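Local coordinates for probable oxidoreductase protein (Rhizobium etli, PDB 4FB5) that probably acts as a nucleotide-dependent oxidoreductase of the GFO/IDH/MocA family, pairing a Rossmann-type domain with a C-terminal sheet domain, at residues F222-Y236 against V249-G263. Sequence-based numbering, arbitrary orientation.
Sequences FGHVEAVITDMVKPY and VENHDAANVLMRLDG
Ile229 and Leu258 exchange both backbone N-H...O bonds at the middle of an antiparallel pair, strands 225-233 and 254-261, in the large mixed sheet of the GFO/IDH/MocA C-terminal domain. The pair illustrates how polar groups in a buried sheet find partners, either in the ladder or outside it. Asp231 and Asn256 repeat the exchange, Asn256 N reaching Asp231 O at 2.8 Å and 167°. Near Arg260 the ladder is interrupted by a classic beta bulge: Glu226 and Ala227 both face this one residue, and Glu226 N donates to Arg260 O at 2.8 Å. Polar groups not used by this ladder find partners elsewhere: Thr230 N meets Ser383 OG and Thr230 OG1 meets Met380 O, both of helix 367-385, while the Asp231 carboxylate pairs with Arg260 of the second subunit. The sheet face bearing Ile229, Asp231 and Leu258 thus contributes to a subunit interface, where Leu258 packs on Leu258 of that subunit.

Past the strands, Lys234 places CE over one face of the His252 imidazole, 4.2 Å from the ring centroid, while Met232 CB lies over the opposite face. A bend at chi3 (-68°) brings the ammonium back to the 249-263 backbone. With an alanine here, Val249 O is likely to lose its lysine donor and the imidazole the methylene packed on that face. Lys234 NZ donates to Val249 O at 3.0 Å, approaching 31° out of the carbonyl plane.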
# COMPACT_ATOMS: atom_id res chain seq x y z
N PHE A 222 -26.87 3.81 -3.47
CA PHE A 222 -27.84 3.90 -2.41
C PHE A 222 -29.08 4.67 -2.83
O PHE A 222 -30.15 4.10 -3.05
CB PHE A 222 -27.20 4.54 -1.17
CG PHE A 222 -26.03 3.75 -0.62
CD1 PHE A 222 -26.22 2.45 -0.15
CD2 PHE A 222 -24.73 4.28 -0.64
CE1 PHE A 222 -25.14 1.71 0.33
CE2 PHE A 222 -23.64 3.57 -0.18
CZ PHE A 222 -23.84 2.28 0.32
N GLY A 223 -28.93 5.98 -2.91
CA GLY A 223 -29.88 6.82 -3.55
C GLY A 223 -29.54 8.24 -3.17
O GLY A 223 -28.38 8.55 -2.84
N HIS A 224 -30.55 9.09 -3.25
CA HIS A 224 -30.41 10.52 -3.09
C HIS A 224 -30.19 10.99 -1.63
O HIS A 224 -30.33 10.22 -0.70
CB HIS A 224 -31.60 11.21 -3.74
CG HIS A 224 -31.50 11.28 -5.23
ND1 HIS A 224 -30.53 12.01 -5.89
CD2 HIS A 224 -32.27 10.73 -6.20
CE1 HIS A 224 -30.69 11.89 -7.19
NE2 HIS A 224 -31.75 11.13 -7.41
N VAL A 225 -29.82 12.24 -1.46
CA VAL A 225 -29.42 12.75 -0.15
C VAL A 225 -30.60 13.45 0.53
O VAL A 225 -31.42 14.10 -0.13
CB VAL A 225 -28.27 13.74 -0.35
CG1 VAL A 225 -27.86 14.33 0.91
CG2 VAL A 225 -27.11 12.99 -0.89
N GLU A 226 -30.70 13.36 1.85
CA GLU A 226 -31.96 13.79 2.50
C GLU A 226 -31.85 14.91 3.49
O GLU A 226 -32.73 15.74 3.55
CB GLU A 226 -32.74 12.61 3.09
CG GLU A 226 -33.31 11.71 1.97
CD GLU A 226 -33.68 10.29 2.45
OE1 GLU A 226 -33.80 10.07 3.70
OE2 GLU A 226 -33.87 9.40 1.55
N ALA A 227 -30.78 14.94 4.26
CA ALA A 227 -30.49 16.10 5.06
C ALA A 227 -28.98 16.30 4.93
O ALA A 227 -28.27 15.33 4.65
CB ALA A 227 -30.88 15.85 6.47
N VAL A 228 -28.49 17.53 5.09
CA VAL A 228 -27.08 17.88 4.93
C VAL A 228 -26.72 19.00 5.88
O VAL A 228 -27.57 19.81 6.19
CB VAL A 228 -26.68 18.30 3.48
CG1 VAL A 228 -27.01 17.18 2.47
CG2 VAL A 228 -27.32 19.63 3.04
N ILE A 229 -25.49 19.02 6.39
CA ILE A 229 -24.97 20.25 6.95
C ILE A 229 -23.47 20.41 6.62
O ILE A 229 -22.66 19.51 6.88
CB ILE A 229 -25.20 20.41 8.43
CG1 ILE A 229 -24.53 21.72 8.86
CG2 ILE A 229 -24.53 19.29 9.21
CD1 ILE A 229 -25.11 22.42 10.06
N THR A 230 -23.12 21.61 6.14
CA THR A 230 -21.90 21.84 5.45
C THR A 230 -20.96 22.84 6.13
O THR A 230 -21.41 23.87 6.58
CB THR A 230 -22.27 22.36 4.11
OG1 THR A 230 -23.11 21.39 3.48
CG2 THR A 230 -21.06 22.60 3.25
N ASP A 231 -19.68 22.51 6.22
CA ASP A 231 -18.63 23.47 6.54
C ASP A 231 -17.82 23.66 5.26
O ASP A 231 -17.62 22.70 4.50
CB ASP A 231 -17.73 22.99 7.69
CG ASP A 231 -16.86 24.12 8.23
OD1 ASP A 231 -17.07 25.27 7.77
OD2 ASP A 231 -15.97 23.89 9.10
N MSE A 232 -17.42 24.89 4.97
CA MSE A 232 -16.75 25.18 3.68
C MSE A 232 -15.51 25.96 3.88
O MSE A 232 -15.47 26.78 4.79
CB MSE A 232 -17.66 25.91 2.72
CG MSE A 232 -18.30 24.94 1.84
SE MSE A 232 -19.59 25.77 0.75
CE MSE A 232 -19.39 24.84 -0.93
N VAL A 233 -14.47 25.69 3.08
CA VAL A 233 -13.21 26.43 3.21
C VAL A 233 -12.82 27.28 1.98
O VAL A 233 -12.75 26.75 0.88
CB VAL A 233 -12.01 25.50 3.61
CG1 VAL A 233 -10.83 26.30 4.17
CG2 VAL A 233 -12.42 24.47 4.63
N LYS A 234 -12.57 28.58 2.18
CA LYS A 234 -11.78 29.43 1.27
C LYS A 234 -10.29 29.49 1.72
O LYS A 234 -9.88 30.40 2.45
CB LYS A 234 -12.36 30.79 1.30
CG LYS A 234 -11.90 31.77 0.29
CD LYS A 234 -12.77 33.06 0.42
CE LYS A 234 -14.20 32.69 -0.05
NZ LYS A 234 -15.14 33.82 -0.17
N PRO A 235 -9.46 28.53 1.27
CA PRO A 235 -8.09 28.52 1.78
C PRO A 235 -7.31 29.81 1.50
O PRO A 235 -6.40 30.12 2.29
CB PRO A 235 -7.45 27.35 1.02
CG PRO A 235 -8.27 27.30 -0.33
CD PRO A 235 -9.67 27.58 0.14
N TYR A 236 -7.62 30.51 0.39
CA TYR A 236 -6.89 31.73 -0.04
C TYR A 236 -7.82 32.96 -0.24
O TYR A 236 -8.78 32.92 -1.03
CB TYR A 236 -6.04 31.49 -1.32
CG TYR A 236 -5.23 30.24 -1.27
CD1 TYR A 236 -4.37 29.98 -0.17
CD2 TYR A 236 -5.34 29.28 -2.26
CE1 TYR A 236 -3.64 28.77 -0.09
CE2 TYR A 236 -4.63 28.08 -2.19
CZ TYR A 236 -3.77 27.83 -1.10
OH TYR A 236 -3.06 26.65 -1.03
N VAL A 249 -11.24 35.88 -3.82
CA VAL A 249 -11.89 34.61 -4.13
C VAL A 249 -13.31 34.60 -3.57
O VAL A 249 -13.51 34.94 -2.43
CB VAL A 249 -11.08 33.38 -3.62
CG1 VAL A 249 -11.67 32.07 -4.19
CG2 VAL A 249 -9.60 33.51 -4.00
N GLU A 250 -14.26 34.18 -4.40
CA GLU A 250 -15.70 34.38 -4.15
C GLU A 250 -16.40 33.11 -3.63
O GLU A 250 -17.53 33.15 -3.07
CB GLU A 250 -16.36 34.82 -5.46
CG GLU A 250 -16.00 36.24 -5.83
CD GLU A 250 -16.61 36.71 -7.16
OE1 GLU A 250 -17.59 36.12 -7.66
OE2 GLU A 250 -16.08 37.69 -7.71
N ASN A 251 -15.65 32.03 -3.79
CA ASN A 251 -15.98 30.64 -3.88
C ASN A 251 -15.28 29.95 -2.76
O ASN A 251 -14.39 30.53 -2.08
CB ASN A 251 -15.20 30.12 -5.10
CG ASN A 251 -16.07 29.63 -6.14
OD1 ASN A 251 -17.25 29.64 -5.97
ND2 ASN A 251 -15.53 29.20 -7.24
N HIS A 252 -15.54 28.66 -2.69
CA HIS A 252 -14.95 27.81 -1.68
C HIS A 252 -14.29 26.58 -2.32
O HIS A 252 -14.90 25.87 -3.11
CB HIS A 252 -16.03 27.42 -0.68
CG HIS A 252 -16.43 28.54 0.22
ND1 HIS A 252 -17.50 29.37 -0.06
CD2 HIS A 252 -15.85 29.02 1.35
CE1 HIS A 252 -17.59 30.28 0.89
NE2 HIS A 252 -16.60 30.11 1.75
N ASP A 253 -13.03 26.35 -2.01
CA ASP A 253 -12.31 25.25 -2.63
C ASP A 253 -12.42 23.95 -1.83
O ASP A 253 -11.89 22.93 -2.22
CB ASP A 253 -10.87 25.64 -2.88
CG ASP A 253 -10.74 26.47 -4.13
OD1 ASP A 253 -11.12 25.98 -5.23
OD2 ASP A 253 -10.28 27.63 -4.05
N ALA A 254 -13.17 23.98 -0.74
CA ALA A 254 -13.29 22.81 0.12
C ALA A 254 -14.64 22.80 0.87
O ALA A 254 -15.12 23.85 1.34
CB ALA A 254 -12.10 22.73 1.12
N ALA A 255 -15.19 21.61 1.01
CA ALA A 255 -16.49 21.40 1.61
C ALA A 255 -16.55 20.04 2.31
O ALA A 255 -16.14 19.00 1.79
CB ALA A 255 -17.57 21.49 0.56
N ASN A 256 -17.08 20.09 3.51
CA ASN A 256 -17.21 18.92 4.34
C ASN A 256 -18.67 18.88 4.72
O ASN A 256 -19.25 19.87 5.14
CB ASN A 256 -16.29 19.11 5.51
CG ASN A 256 -14.85 19.34 5.07
OD1 ASN A 256 -14.31 18.62 4.25
ND2 ASN A 256 -14.23 20.32 5.64
N VAL A 257 -19.30 17.75 4.50
CA VAL A 257 -20.73 17.69 4.62
C VAL A 257 -21.05 16.45 5.41
O VAL A 257 -20.57 15.37 5.06
CB VAL A 257 -21.35 17.56 3.24
CG1 VAL A 257 -22.88 17.59 3.31
CG2 VAL A 257 -20.82 18.64 2.31
N LEU A 258 -21.82 16.60 6.48
CA LEU A 258 -22.44 15.48 7.15
C LEU A 258 -23.75 15.23 6.44
O LEU A 258 -24.39 16.17 6.00
CB LEU A 258 -22.71 15.91 8.55
CG LEU A 258 -21.65 15.53 9.55
CD1 LEU A 258 -20.31 15.45 8.95
CD2 LEU A 258 -21.67 16.45 10.75
N MSE A 259 -24.17 13.99 6.28
CA MSE A 259 -25.43 13.78 5.59
C MSE A 259 -26.24 12.60 6.11
O MSE A 259 -25.85 11.92 7.04
CB MSE A 259 -25.25 13.62 4.09
CG MSE A 259 -24.01 14.26 3.54
SE MSE A 259 -23.73 13.97 1.59
CE MSE A 259 -22.93 12.18 1.64
N ARG A 260 -27.40 12.40 5.49
CA ARG A 260 -28.25 11.25 5.68
C ARG A 260 -28.77 10.89 4.31
O ARG A 260 -29.30 11.73 3.62
CB ARG A 260 -29.40 11.59 6.61
CG ARG A 260 -28.97 11.84 8.04
CD ARG A 260 -28.83 10.53 8.76
NE ARG A 260 -28.20 10.63 10.06
CZ ARG A 260 -27.95 9.58 10.83
NH1 ARG A 260 -28.26 8.36 10.42
NH2 ARG A 260 -27.38 9.76 12.02
N LEU A 261 -28.59 9.66 3.88
CA LEU A 261 -29.18 9.29 2.63
C LEU A 261 -30.47 8.54 2.86
O LEU A 261 -30.91 8.32 4.01
CB LEU A 261 -28.26 8.38 1.85
CG LEU A 261 -26.78 8.68 1.81
CD1 LEU A 261 -25.99 7.41 1.52
CD2 LEU A 261 -26.50 9.76 0.77
N ASP A 262 -31.05 8.17 1.73
CA ASP A 262 -32.09 7.17 1.62
C ASP A 262 -31.84 6.06 2.60
O ASP A 262 -30.72 5.49 2.65
CB ASP A 262 -32.06 6.59 0.21
CG ASP A 262 -33.38 6.74 -0.51
OD1 ASP A 262 -34.41 6.17 -0.02
OD2 ASP A 262 -33.37 7.43 -1.58
N GLY A 263 -32.86 5.75 3.39
CA GLY A 263 -32.79 4.63 4.33
C GLY A 263 -32.20 4.98 5.69
O GLY A 263 -31.86 4.06 6.49